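Local coordinates for protein 2-c-methyl-d-erythritol 4-phosphate cytidylyltransferase (Streptococcus pneumoniae, PDB 2VSH) that transfers the cytidylyl group of CTP to D-ribitol 5-phosphate, making CDP-ribitol for teichoic acid precursors, at residues T139-V144 and Q167-Q172; T120-Q125 and L210-Y215; K49-V54 and I78-G83; D107-H112 and F174-F179. All blocks are in the same frame, centred on the assembly; numbering follows the deposited sequence.

How the contacts relate
All four contacts reach one mixed sheet of seven strands. Contact 3 pairs strand 77-81, outermost at one side, with strand 50-54. Contacts 4 and 1 share strand 165-175, which meets strand 108-113 in the first and strand 136-142 in the second; their centres lie about 18 Å apart, and Gln172 O accepts a probable hydrogen bond from Thr111 OG1 between them. Contact 2 packs helix 121-133 against strand 208-212 and touches contact 1, centres about 9 Å apart, where Gly213 N probably donates to Val140 O. The centres of contacts 3 and 1 are about 23 Å apart. Residues assigned to CTP binding lie close: Gly83 within contact 3, and Arg86 and Leu8, about 4 Å from Thr170 and Thr111 between side chains.

Contact 1 of 4, residues T139-V144 and Q167-Q172; sequences TVVEAV and QGQTPQ
Thr139 to Glu142 runs antiparallel to Gln167-Gln169, the short strand axes 4.7 Å apart at closest and their directions 151° apart. Val141 and Gln167 form a hydrogen-bonded pair, Val141 N giving to Gln167 O and Gln167 N giving back to Val141 O; Val140 opposite Gly168 is the non-hydrogen-bonded pair. Gln169 N then donates to Thr139 O at 2.7 Å. Beyond the corner at Thr170 and the cis peptide before Pro171, Thr139 N and OG1 both donate to Pro171 O. The amide comes almost straight down the carbonyl axis (177°), the hydroxyl at 2.7 Å from Thr139 OG1 to Pro171 O and tilted out of the carbonyl plane. With OG1 turned beside its own backbone N (chi1 -47°), both donors can converge on that oxygen.

On the side chains, Val141 CG2 lies alongside Gln167, 3.7 Å from Gln167 OE1, while the extended Gln169 passes across both Val141 methyls. Gln169 NE2 bonds only weakly to Gln167 OE1; its firmer partner is Glu214 O, and Gln169 OE1 takes Asn217 ND2.

This antiparallel part of the GT-A-type sheet borders the second subunit, to which Gly168 makes backbone hydrogen bonds and whose Val148 packs on Val140. Strand 208-212 continues the sheet beyond Val140, Pro171 packs on Val110 and His112 of strand 108-113, and Asn127 ND2 of helix 121-133 bonds Thr139 OG1.

Contact 2 of 4, residues T120-Q125 and L210-Y215; sequences TLRMIQ and LAKGEY
Arg122 and Met123, in the first turn of helix 121-133, face the end of strand 208-212; the nearest CA atoms, those of Met123 and Gly213, are 6.6 Å apart. Side chains therefore bridge the gap. The guanidinium of Arg122 comes end-on to a single carbonyl: NH1 donates to Lys212 O at 2.9 Å and NH2 to the same oxygen at 3.1 Å. Lys212 O lies almost in the guanidinium plane, but seen from the carbonyl NH2 arrives well above its plane, 54° out. Arg122 NH2 also forms a salt bridge with Glu214 OE2 at 3.1 Å; the carboxylate is turned nearly perpendicular to the guanidinium, 88°, and is met from above its own plane. Arg122 bends at chi2 and chi3, which brings its head back alongside the helix; Met123 CG lies over one guanidinium face, toward its rim, and Lys212 CE over the other. Asp126, one turn on, holds Arg122 NH1 in a second salt bridge.

Glu214 is shared further. Lys212 NZ makes a weak salt bridge with Glu214 OE1, 3.3 Å away, and Glu214 OE2 accepts from a water that lies 2.6 Å from Thr120 OG1. Thr120 is the N-cap residue, and its OG1 accepts from Met123 N.

A capped helix start is thus held to the outermost strand 208-212 by a salt-bridge network. The two acids probably balance the positive charges of Arg122 and Lys212, whose NH2 and NZ lie 4.5 Å apart, and hold the guanidinium in place.

Contact 3 of 4, residues K49-V54 and I78-G83; sequences KIVVGV and IITKGG
Val52 sits at the centre of five backbone bonds that join strands 50-54 and 77-81 in parallel, the N-to-C directions of 50-54 and 78-81 differing by 31°. Val52 N donates to Ile78 O (2.7 Å) and Val52 O accepts from Thr80 N (2.8 Å); Ile78 N to Ile50 O and Val54 N to Thr80 O extend the pattern. At the end Gly82 N reaches Val54 O at 2.6 Å, from above the carbonyl plane, 46° out, as the chain leaves the strand. Gly83, assigned to the CTP site, follows directly, its N bonded to Ser89 OG.

On one face Ile79 lies alongside Val52, its CD1 methyl 3.7 Å from Val52 CB; chi2 of -64° folds that methyl back over the valine. Val54 CG2 meets Ile79 CG2 more loosely. On the other face Val51 CG1 touches Thr80 CG2 at 4.1 Å, while Ile78 CD1 rests on Lys49 CG, whose amine goes on to Glu75 O.

The two strands and helix 59-69 make a beta-alpha-beta unit, with Ala62 of that helix over Ile79 and Val54. Helix 33-42 also covers Val52, helix 86-100 packs on Val51 and Thr80, and strand 3-9 pairs along the far edge of strand 50-54.

Contact 4 of 4, residues D107-H112 and F174-F179; sequences DIVVTH and FRCKDF
Val109 and Phe174 hold each other by two backbone bonds, Val109 N to Phe174 O at 2.9 Å and nearly straight (172°), and Phe174 N to Val109 O at a longer 3.3 Å, an antiparallel hydrogen-bonded pair. Next to it Asp107 O accepts from Cys176 N at 3.0 Å, just where strand 165-175 turns into helix 176-184. A water also donates to Asp107 O and accepts from Lys177 N, so this carbonyl serves the first turn of the helix, for which Arg175 is the N-cap residue.

Outward, Val109 and the Phe174 ring point the same way, with Val109 CG1 3.5 Å from Phe174 CE1. The phenylalanine CG sits between its own N and carbonyl carbon (chi1 41°), a setting that swings the ring back along strand 108-113 until Phe174 CZ meets Thr111 CG2 at 3.7 Å. Thr111 OG1 bonds Gln172 O, leaving its methyl for the ring. Cys176 SG rests on Val109 CB (3.8 Å). On the other face Ile108 CG1 runs beside Arg175 CG; the guanidinium is held by Glu106 and the carbonyl of His134. Phe201 of helix 197-203 meets the Phe174 ring.

At this inner strand of the GT-A-type sheet, where Thr111 nears Leu8 of the likely CTP site, a carbonyl just ahead of strand 108-113 thus answers the first helix amides beside an apolar cluster, tying helix 176-184 to the strand's start.

Contact 1 of 4, residues T139-V144 and Q167-Q172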
loop_
_atom_site.group_PDB
_atom_site.type_symbol
_atom_site.label_atom_id
_atom_site.label_comp_id
_atom_site.label_asym_id
_atom_site.label_seq_id
_atom_site.Cartn_x
_atom_site.Cartn_y
_atom_site.Cartn_z
ATOM N N THR A 139 -13.735 -6.478 -4.200
ATOM C CA THR A 139 -12.820 -6.269 -5.318
ATOM C C THR A 139 -11.413 -6.076 -4.794
ATOM O O THR A 139 -11.135 -5.147 -4.017
ATOM C CB THR A 139 -13.243 -5.094 -6.207
ATOM O OG1 THR A 139 -14.634 -5.190 -6.506
ATOM C CG2 THR A 139 -12.506 -5.129 -7.514
ATOM N N VAL A 140 -10.517 -6.949 -5.238
ATOM C CA VAL A 140 -9.147 -6.954 -4.760
ATOM C C VAL A 140 -8.133 -7.104 -5.894
ATOM O O VAL A 140 -8.479 -7.539 -6.995
ATOM C CB VAL A 140 -8.908 -8.084 -3.719
ATOM C CG1 VAL A 140 -9.924 -8.008 -2.569
ATOM C CG2 VAL A 140 -8.974 -9.470 -4.394
ATOM N N VAL A 141 -6.888 -6.750 -5.596
ATOM C CA VAL A 141 -5.733 -7.055 -6.439
ATOM C C VAL A 141 -4.682 -7.753 -5.569
ATOM O O VAL A 141 -4.721 -7.648 -4.340
ATOM C CB VAL A 141 -5.109 -5.776 -7.086
ATOM C CG1 VAL A 141 -6.016 -5.223 -8.161
ATOM C CG2 VAL A 141 -4.784 -4.712 -6.047
ATOM N N GLU A 142 -3.748 -8.461 -6.190
ATOM C CA GLU A 142 -2.625 -9.018 -5.436
ATOM C C GLU A 142 -1.855 -7.911 -4.731
ATOM O O GLU A 142 -1.540 -6.885 -5.336
ATOM C CB GLU A 142 -1.681 -9.804 -6.341
ATOM C CG GLU A 142 -2.289 -11.080 -6.892
ATOM C CD GLU A 142 -1.328 -11.880 -7.751
ATOM O OE1 GLU A 142 -0.114 -11.557 -7.781
ATOM O OE2 GLU A 142 -1.795 -12.846 -8.399
ATOM N N ALA A 143 -1.563 -8.127 -3.449
ATOM C CA ALA A 143 -0.777 -7.182 -2.662
ATOM C C ALA A 143 0.656 -7.174 -3.176
ATOM O O ALA A 143 1.236 -8.234 -3.415
ATOM C CB ALA A 143 -0.828 -7.545 -1.190
ATOM N N VAL A 144 1.206 -5.979 -3.374
ATOM C CA VAL A 144 2.571 -5.820 -3.883
ATOM C C VAL A 144 3.477 -5.213 -2.806
ATOM O O VAL A 144 4.700 -5.367 -2.846
ATOM C CB VAL A 144 2.597 -4.988 -5.197
ATOM C CG1 VAL A 144 4.028 -4.657 -5.626
ATOM C CG2 VAL A 144 1.889 -5.741 -6.314
ATOM N N GLN A 167 -4.609 -6.579 -1.870
ATOM C CA GLN A 167 -4.986 -5.208 -1.552
ATOM C C GLN A 167 -6.486 -5.050 -1.818
ATOM O O GLN A 167 -6.974 -5.338 -2.924
ATOM C CB GLN A 167 -4.186 -4.203 -2.387
ATOM C CG GLN A 167 -4.682 -2.763 -2.281
ATOM C CD GLN A 167 -4.189 -1.880 -3.417
ATOM O OE1 GLN A 167 -4.971 -1.436 -4.266
ATOM N NE2 GLN A 167 -2.888 -1.625 -3.441
ATOM N N GLY A 168 -7.210 -4.623 -0.788
ATOM C CA GLY A 168 -8.649 -4.442 -0.872
ATOM C C GLY A 168 -8.974 -3.170 -1.607
ATOM O O GLY A 168 -8.407 -2.122 -1.321
ATOM N N GLN A 169 -9.897 -3.265 -2.559
ATOM C CA GLN A 169 -10.370 -2.102 -3.282
ATOM C C GLN A 169 -11.877 -2.043 -3.119
ATOM O O GLN A 169 -12.425 -2.694 -2.241
ATOM C CB GLN A 169 -9.992 -2.192 -4.760
ATOM C CG GLN A 169 -8.500 -2.407 -5.034
ATOM C CD GLN A 169 -8.172 -2.369 -6.530
ATOM O OE1 GLN A 169 -8.973 -2.789 -7.374
ATOM N NE2 GLN A 169 -6.996 -1.847 -6.859
ATOM N N THR A 170 -12.540 -1.247 -3.952
ATOM C CA THR A 170 -13.983 -1.359 -4.129
ATOM C C THR A 170 -14.241 -1.493 -5.640
ATOM O O THR A 170 -13.360 -1.154 -6.424
ATOM C CB THR A 170 -14.782 -0.217 -3.436
ATOM O OG1 THR A 170 -14.663 1.018 -4.156
ATOM C CG2 THR A 170 -14.354 -0.033 -1.963
ATOM N N PRO A 171 -15.438 -1.965 -6.056
ATOM C CA PRO A 171 -16.668 -2.318 -5.308
ATOM C C PRO A 171 -16.629 -3.400 -4.221
ATOM O O PRO A 171 -15.760 -4.274 -4.193
ATOM C CB PRO A 171 -17.661 -2.718 -6.416
ATOM C CG PRO A 171 -17.197 -2.032 -7.622
ATOM C CD PRO A 171 -15.666 -2.065 -7.509
ATOM N N GLN A 172 -17.597 -3.285 -3.319
ATOM C CA GLN A 172 -17.982 -4.330 -2.399
ATOM C C GLN A 172 -19.487 -4.489 -2.579
ATOM O O GLN A 172 -20.247 -3.519 -2.457
ATOM C CB GLN A 172 -17.619 -3.948 -0.964
ATOM C CG GLN A 172 -16.139 -3.691 -0.779
ATOM C CD GLN A 172 -15.724 -3.382 0.658
ATOM O OE1 GLN A 172 -14.663 -3.810 1.100
ATOM N NE2 GLN A 172 -16.546 -2.626 1.380
#

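Contact 2 of 4, residues T120-Q125 and L210-Y215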
loop_
_atom_site.group_PDB
_atom_site.type_symbol
_atom_site.label_atom_id
_atom_site.label_comp_id
_atom_site.label_asym_id
_atom_site.label_seq_id
_atom_site.Cartn_x
_atom_site.Cartn_y
_atom_site.Cartn_z
ATOM N N THR A 120 -14.189 0.263 -13.870
ATOM C CA THR A 120 -14.590 -0.053 -15.227
ATOM C C THR A 120 -15.901 -0.847 -15.191
ATOM O O THR A 120 -16.273 -1.406 -14.156
ATOM C CB THR A 120 -13.509 -0.907 -15.929
ATOM O OG1 THR A 120 -13.377 -2.159 -15.242
ATOM C CG2 THR A 120 -12.135 -0.181 -15.977
ATOM N N LEU A 121 -16.602 -0.896 -16.324
ATOM C CA LEU A 121 -17.819 -1.704 -16.442
ATOM C C LEU A 121 -17.502 -3.177 -16.193
ATOM O O LEU A 121 -18.316 -3.916 -15.659
ATOM C CB LEU A 121 -18.449 -1.529 -17.837
ATOM C CG LEU A 121 -19.183 -0.193 -18.047
ATOM C CD1 LEU A 121 -19.560 -0.007 -19.521
ATOM C CD2 LEU A 121 -20.412 -0.108 -17.157
ATOM N N ARG A 122 -16.312 -3.604 -16.592
ATOM C CA ARG A 122 -15.932 -5.002 -16.397
ATOM C C ARG A 122 -15.964 -5.341 -14.900
ATOM O O ARG A 122 -16.479 -6.381 -14.508
ATOM C CB ARG A 122 -14.555 -5.259 -16.997
ATOM C CG ARG A 122 -14.193 -6.742 -17.213
ATOM C CD ARG A 122 -13.672 -7.393 -15.936
ATOM N NE ARG A 122 -12.465 -6.743 -15.412
ATOM C CZ ARG A 122 -12.090 -6.772 -14.133
ATOM N NH1 ARG A 122 -12.829 -7.412 -13.226
ATOM N NH2 ARG A 122 -10.985 -6.140 -13.756
ATOM N N MET A 123 -15.416 -4.447 -14.073
ATOM C CA MET A 123 -15.396 -4.614 -12.617
ATOM C C MET A 123 -16.805 -4.621 -12.028
ATOM O O MET A 123 -17.138 -5.510 -11.240
ATOM C CB MET A 123 -14.584 -3.489 -11.968
ATOM C CG MET A 123 -13.079 -3.618 -12.198
ATOM S SD MET A 123 -12.221 -2.123 -11.677
ATOM C CE MET A 123 -10.733 -2.381 -12.545
ATOM N N ILE A 124 -17.621 -3.640 -12.426
ATOM C CA ILE A 124 -19.033 -3.553 -12.025
ATOM C C ILE A 124 -19.775 -4.827 -12.405
ATOM O O ILE A 124 -20.497 -5.387 -11.598
ATOM C CB ILE A 124 -19.729 -2.361 -12.697
ATOM C CG1 ILE A 124 -19.132 -1.055 -12.178
ATOM C CG2 ILE A 124 -21.269 -2.414 -12.487
ATOM C CD1 ILE A 124 -19.298 0.118 -13.124
ATOM N N GLN A 125 -19.598 -5.260 -13.650
ATOM C CA GLN A 125 -20.265 -6.444 -14.145
ATOM C C GLN A 125 -19.830 -7.733 -13.430
ATOM O O GLN A 125 -20.666 -8.562 -13.106
ATOM C CB GLN A 125 -20.107 -6.536 -15.666
ATOM C CG GLN A 125 -21.025 -5.536 -16.390
ATOM C CD GLN A 125 -20.760 -5.438 -17.874
ATOM O OE1 GLN A 125 -19.966 -6.196 -18.438
ATOM N NE2 GLN A 125 -21.413 -4.470 -18.520
ATOM N N LEU A 210 -13.879 -13.227 -4.248
ATOM C CA LEU A 210 -12.945 -12.210 -4.707
ATOM C C LEU A 210 -13.304 -11.800 -6.142
ATOM O O LEU A 210 -13.482 -12.656 -7.002
ATOM C CB LEU A 210 -11.497 -12.738 -4.656
ATOM C CG LEU A 210 -10.991 -13.240 -3.293
ATOM C CD1 LEU A 210 -9.533 -13.725 -3.385
ATOM C CD2 LEU A 210 -11.146 -12.184 -2.213
ATOM N N ALA A 211 -13.420 -10.493 -6.387
ATOM C CA ALA A 211 -13.502 -9.971 -7.758
ATOM C C ALA A 211 -12.175 -9.309 -8.100
ATOM O O ALA A 211 -11.504 -8.754 -7.237
ATOM C CB ALA A 211 -14.659 -8.982 -7.912
ATOM N N LYS A 212 -11.806 -9.385 -9.372
ATOM C CA LYS A 212 -10.537 -8.871 -9.852
ATOM C C LYS A 212 -10.642 -7.365 -9.979
ATOM O O LYS A 212 -11.464 -6.847 -10.739
ATOM C CB LYS A 212 -10.180 -9.551 -11.193
ATOM C CG LYS A 212 -8.978 -8.986 -11.947
ATOM C CD LYS A 212 -8.732 -9.780 -13.249
ATOM C CE LYS A 212 -8.242 -8.897 -14.416
ATOM N NZ LYS A 212 -6.995 -8.145 -14.094
ATOM N N GLY A 213 -9.830 -6.669 -9.192
ATOM C CA GLY A 213 -9.692 -5.225 -9.288
ATOM C C GLY A 213 -8.718 -4.870 -10.386
ATOM O O GLY A 213 -8.517 -5.645 -11.319
ATOM N N GLU A 214 -8.124 -3.685 -10.287
ATOM C CA GLU A 214 -7.104 -3.249 -11.230
ATOM C C GLU A 214 -6.140 -2.353 -10.479
ATOM O O GLU A 214 -6.551 -1.613 -9.579
ATOM C CB GLU A 214 -7.757 -2.463 -12.370
ATOM C CG GLU A 214 -7.149 -2.686 -13.724
ATOM C CD GLU A 214 -7.469 -4.048 -14.298
ATOM O OE1 GLU A 214 -6.534 -4.859 -14.414
ATOM O OE2 GLU A 214 -8.646 -4.314 -14.629
ATOM N N TYR A 215 -4.857 -2.413 -10.831
ATOM C CA TYR A 215 -3.882 -1.540 -10.186
ATOM C C TYR A 215 -4.189 -0.066 -10.450
ATOM O O TYR A 215 -3.923 0.797 -9.615
ATOM C CB TYR A 215 -2.448 -1.946 -10.562
ATOM C CG TYR A 215 -2.101 -3.247 -9.884
ATOM C CD1 TYR A 215 -1.962 -4.426 -10.610
ATOM C CD2 TYR A 215 -1.994 -3.310 -8.496
ATOM C CE1 TYR A 215 -1.678 -5.641 -9.963
ATOM C CE2 TYR A 215 -1.716 -4.510 -7.846
ATOM C CZ TYR A 215 -1.559 -5.662 -8.576
ATOM O OH TYR A 215 -1.289 -6.837 -7.904
HETATM O O HOH W 1 -11.304 -3.582 -16.008
#

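Contact 3 of 4, residues K49-V54 and I78-G83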
loop_
_atom_site.group_PDB
_atom_site.type_symbol
_atom_site.label_atom_id
_atom_site.label_comp_id
_atom_site.label_asym_id
_atom_site.label_seq_id
_atom_site.Cartn_x
_atom_site.Cartn_y
_atom_site.Cartn_z
ATOM N N LYS A 49 -30.866 2.408 -9.897
ATOM C CA LYS A 49 -30.570 3.785 -9.475
ATOM C C LYS A 49 -29.143 3.847 -9.013
ATOM O O LYS A 49 -28.591 2.844 -8.586
ATOM C CB LYS A 49 -31.467 4.230 -8.311
ATOM C CG LYS A 49 -32.931 4.413 -8.637
ATOM C CD LYS A 49 -33.154 5.514 -9.650
ATOM C CE LYS A 49 -34.621 5.879 -9.753
ATOM N NZ LYS A 49 -34.939 6.371 -11.116
ATOM N N ILE A 50 -28.573 5.049 -9.049
ATOM C CA ILE A 50 -27.256 5.317 -8.498
ATOM C C ILE A 50 -27.446 6.198 -7.273
ATOM O O ILE A 50 -27.879 7.344 -7.383
ATOM C CB ILE A 50 -26.341 6.021 -9.533
ATOM C CG1 ILE A 50 -26.123 5.082 -10.721
ATOM C CG2 ILE A 50 -25.011 6.368 -8.893
ATOM C CD1 ILE A 50 -25.783 5.800 -12.013
ATOM N N VAL A 51 -27.184 5.625 -6.106
ATOM C CA VAL A 51 -27.503 6.281 -4.845
ATOM C C VAL A 51 -26.184 6.747 -4.246
ATOM O O VAL A 51 -25.285 5.939 -4.009
ATOM C CB VAL A 51 -28.257 5.345 -3.859
ATOM C CG1 VAL A 51 -28.720 6.124 -2.636
ATOM C CG2 VAL A 51 -29.449 4.663 -4.556
ATOM N N VAL A 52 -26.071 8.056 -4.049
ATOM C CA VAL A 52 -24.825 8.672 -3.593
ATOM C C VAL A 52 -24.972 9.208 -2.164
ATOM O O VAL A 52 -25.797 10.085 -1.898
ATOM C CB VAL A 52 -24.391 9.839 -4.521
ATOM C CG1 VAL A 52 -22.916 10.194 -4.282
ATOM C CG2 VAL A 52 -24.620 9.488 -5.997
ATOM N N GLY A 53 -24.141 8.695 -1.262
ATOM C CA GLY A 53 -24.137 9.133 0.131
ATOM C C GLY A 53 -23.136 10.251 0.319
ATOM O O GLY A 53 -21.946 10.050 0.166
ATOM N N VAL A 54 -23.626 11.432 0.658
ATOM C CA VAL A 54 -22.778 12.613 0.831
ATOM C C VAL A 54 -22.986 13.174 2.238
ATOM O O VAL A 54 -24.058 13.024 2.823
ATOM C CB VAL A 54 -23.110 13.682 -0.265
ATOM C CG1 VAL A 54 -22.443 14.980 0.010
ATOM C CG2 VAL A 54 -22.671 13.192 -1.645
ATOM N N ILE A 78 -29.808 9.423 -7.071
ATOM C CA ILE A 78 -30.376 9.868 -5.796
ATOM C C ILE A 78 -29.217 10.292 -4.904
ATOM O O ILE A 78 -28.345 9.485 -4.595
ATOM C CB ILE A 78 -31.246 8.756 -5.105
ATOM C CG1 ILE A 78 -32.501 8.455 -5.935
ATOM C CG2 ILE A 78 -31.642 9.167 -3.691
ATOM C CD1 ILE A 78 -33.223 7.129 -5.563
ATOM N N ILE A 79 -29.192 11.576 -4.544
ATOM C CA ILE A 79 -28.284 12.078 -3.508
ATOM C C ILE A 79 -28.945 11.943 -2.137
ATOM O O ILE A 79 -30.082 12.384 -1.941
ATOM C CB ILE A 79 -27.873 13.563 -3.746
ATOM C CG1 ILE A 79 -27.381 13.781 -5.189
ATOM C CG2 ILE A 79 -26.792 14.000 -2.732
ATOM C CD1 ILE A 79 -26.092 13.003 -5.577
ATOM N N THR A 80 -28.238 11.334 -1.189
ATOM C CA THR A 80 -28.763 11.195 0.177
ATOM C C THR A 80 -27.688 11.489 1.221
ATOM O O THR A 80 -26.492 11.463 0.915
ATOM C CB THR A 80 -29.456 9.813 0.410
ATOM O OG1 THR A 80 -30.271 9.865 1.590
ATOM C CG2 THR A 80 -28.433 8.668 0.519
ATOM N N LYS A 81 -28.122 11.817 2.435
ATOM C CA LYS A 81 -27.209 12.088 3.530
ATOM C C LYS A 81 -26.473 10.824 3.963
ATOM O O LYS A 81 -27.100 9.836 4.341
ATOM C CB LYS A 81 -27.958 12.704 4.713
ATOM C CG LYS A 81 -27.057 13.206 5.818
ATOM C CD LYS A 81 -27.856 13.887 6.912
ATOM C CE LYS A 81 -26.973 14.155 8.125
ATOM N NZ LYS A 81 -27.682 14.904 9.201
ATOM N N GLY A 82 -25.145 10.864 3.878
ATOM C CA GLY A 82 -24.303 9.788 4.386
ATOM C C GLY A 82 -24.161 9.853 5.905
ATOM O O GLY A 82 -24.846 10.626 6.582
ATOM N N GLY A 83 -23.270 9.031 6.442
ATOM C CA GLY A 83 -23.091 8.939 7.882
ATOM C C GLY A 83 -21.668 9.232 8.294
ATOM O O GLY A 83 -20.833 9.589 7.458
#

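Contact 4 of 4, residues D107-H112 and F174-F179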
loop_
_atom_site.group_PDB
_atom_site.type_symbol
_atom_site.label_atom_id
_atom_site.label_comp_id
_atom_site.label_asym_id
_atom_site.label_seq_id
_atom_site.Cartn_x
_atom_site.Cartn_y
_atom_site.Cartn_z
ATOM N N ASP A 107 -32.560 -7.991 -3.691
ATOM C CA ASP A 107 -32.036 -6.707 -4.179
ATOM C C ASP A 107 -30.590 -6.487 -3.734
ATOM O O ASP A 107 -30.259 -6.717 -2.580
ATOM C CB ASP A 107 -32.904 -5.532 -3.717
ATOM C CG ASP A 107 -34.295 -5.557 -4.312
ATOM O OD1 ASP A 107 -34.479 -6.119 -5.413
ATOM O OD2 ASP A 107 -35.225 -5.038 -3.662
ATOM N N ILE A 108 -29.744 -6.046 -4.665
ATOM C CA ILE A 108 -28.300 -5.958 -4.455
ATOM C C ILE A 108 -27.811 -4.497 -4.528
ATOM O O ILE A 108 -28.383 -3.688 -5.258
ATOM C CB ILE A 108 -27.579 -6.841 -5.513
ATOM C CG1 ILE A 108 -27.631 -8.316 -5.109
ATOM C CG2 ILE A 108 -26.126 -6.412 -5.717
ATOM C CD1 ILE A 108 -27.477 -9.259 -6.300
ATOM N N VAL A 109 -26.787 -4.150 -3.743
ATOM C CA VAL A 109 -26.125 -2.861 -3.875
ATOM C C VAL A 109 -24.654 -3.075 -4.217
ATOM O O VAL A 109 -23.967 -3.866 -3.565
ATOM C CB VAL A 109 -26.301 -1.919 -2.626
ATOM C CG1 VAL A 109 -25.647 -2.497 -1.353
ATOM C CG2 VAL A 109 -25.754 -0.514 -2.908
ATOM N N VAL A 110 -24.202 -2.401 -5.266
ATOM C CA VAL A 110 -22.782 -2.346 -5.616
ATOM C C VAL A 110 -22.202 -1.084 -4.976
ATOM O O VAL A 110 -22.376 0.017 -5.505
ATOM C CB VAL A 110 -22.562 -2.352 -7.170
ATOM C CG1 VAL A 110 -21.062 -2.311 -7.524
ATOM C CG2 VAL A 110 -23.194 -3.586 -7.823
ATOM N N THR A 111 -21.532 -1.239 -3.824
ATOM C CA THR A 111 -20.942 -0.114 -3.104
ATOM C C THR A 111 -19.538 0.208 -3.614
ATOM O O THR A 111 -18.769 -0.694 -3.946
ATOM C CB THR A 111 -20.903 -0.313 -1.547
ATOM O OG1 THR A 111 -19.930 -1.309 -1.198
ATOM C CG2 THR A 111 -22.285 -0.696 -0.996
ATOM N N HIS A 112 -19.212 1.504 -3.687
ATOM C CA HIS A 112 -17.965 1.931 -4.312
ATOM C C HIS A 112 -17.563 3.320 -3.812
ATOM O O HIS A 112 -18.420 4.195 -3.656
ATOM C CB HIS A 112 -18.119 1.930 -5.852
ATOM C CG HIS A 112 -16.846 2.212 -6.589
ATOM N ND1 HIS A 112 -15.781 1.335 -6.597
ATOM C CD2 HIS A 112 -16.460 3.282 -7.330
ATOM C CE1 HIS A 112 -14.801 1.844 -7.328
ATOM N NE2 HIS A 112 -15.181 3.032 -7.770
ATOM N N PHE A 174 -23.251 -6.782 -2.294
ATOM C CA PHE A 174 -24.013 -7.658 -1.424
ATOM C C PHE A 174 -25.505 -7.316 -1.450
ATOM O O PHE A 174 -25.893 -6.241 -1.890
ATOM C CB PHE A 174 -23.447 -7.598 0.023
ATOM C CG PHE A 174 -23.070 -6.214 0.479
ATOM C CD1 PHE A 174 -24.046 -5.270 0.776
ATOM C CD2 PHE A 174 -21.732 -5.854 0.617
ATOM C CE1 PHE A 174 -23.685 -3.983 1.184
ATOM C CE2 PHE A 174 -21.374 -4.581 1.029
ATOM C CZ PHE A 174 -22.354 -3.643 1.309
ATOM N N ARG A 175 -26.332 -8.235 -0.960
ATOM C CA ARG A 175 -27.773 -7.992 -0.841
ATOM C C ARG A 175 -27.990 -6.952 0.240
ATOM O O ARG A 175 -27.369 -7.013 1.305
ATOM C CB ARG A 175 -28.516 -9.291 -0.528
ATOM C CG ARG A 175 -28.608 -10.229 -1.733
ATOM C CD ARG A 175 -28.761 -11.701 -1.364
ATOM N NE ARG A 175 -28.473 -12.490 -2.561
ATOM C CZ ARG A 175 -27.265 -12.924 -2.933
ATOM N NH1 ARG A 175 -26.186 -12.702 -2.194
ATOM N NH2 ARG A 175 -27.139 -13.592 -4.064
ATOM N N CYS A 176 -28.820 -5.957 -0.068
ATOM C CA CYS A 176 -29.111 -4.855 0.853
ATOM C C CYS A 176 -29.615 -5.364 2.199
ATOM O O CYS A 176 -29.133 -4.918 3.226
ATOM C CB CYS A 176 -30.173 -3.937 0.249
ATOM S SG CYS A 176 -29.680 -3.098 -1.281
ATOM N N LYS A 177 -30.585 -6.289 2.176
ATOM C CA LYS A 177 -31.166 -6.874 3.396
ATOM C C LYS A 177 -30.099 -7.580 4.222
ATOM O O LYS A 177 -30.066 -7.419 5.455
ATOM C CB LYS A 177 -32.306 -7.850 3.060
ATOM C CG LYS A 177 -33.157 -8.311 4.258
ATOM C CD LYS A 177 -34.116 -9.444 3.858
ATOM C CE LYS A 177 -34.996 -9.958 5.029
ATOM N NZ LYS A 177 -34.250 -10.549 6.188
ATOM N N ASP A 178 -29.220 -8.328 3.542
ATOM C CA ASP A 178 -28.132 -9.040 4.198
ATOM C C ASP A 178 -27.217 -8.097 4.972
ATOM O O ASP A 178 -26.893 -8.370 6.132
ATOM C CB ASP A 178 -27.307 -9.848 3.202
ATOM C CG ASP A 178 -27.977 -11.152 2.804
ATOM O OD1 ASP A 178 -29.147 -11.382 3.197
ATOM O OD2 ASP A 178 -27.325 -11.936 2.096
ATOM N N PHE A 179 -26.804 -6.994 4.348
ATOM C CA PHE A 179 -25.995 -6.009 5.061
ATOM C C PHE A 179 -26.742 -5.442 6.271
ATOM O O PHE A 179 -26.162 -5.320 7.347
ATOM C CB PHE A 179 -25.544 -4.867 4.146
ATOM C CG PHE A 179 -24.796 -3.783 4.868
ATOM C CD1 PHE A 179 -25.486 -2.725 5.463
ATOM C CD2 PHE A 179 -23.404 -3.827 4.973
ATOM C CE1 PHE A 179 -24.807 -1.716 6.135
ATOM C CE2 PHE A 179 -22.712 -2.820 5.644
ATOM C CZ PHE A 179 -23.413 -1.770 6.235
HETATM O O HOH W 2 -31.733 -6.941 -0.242
#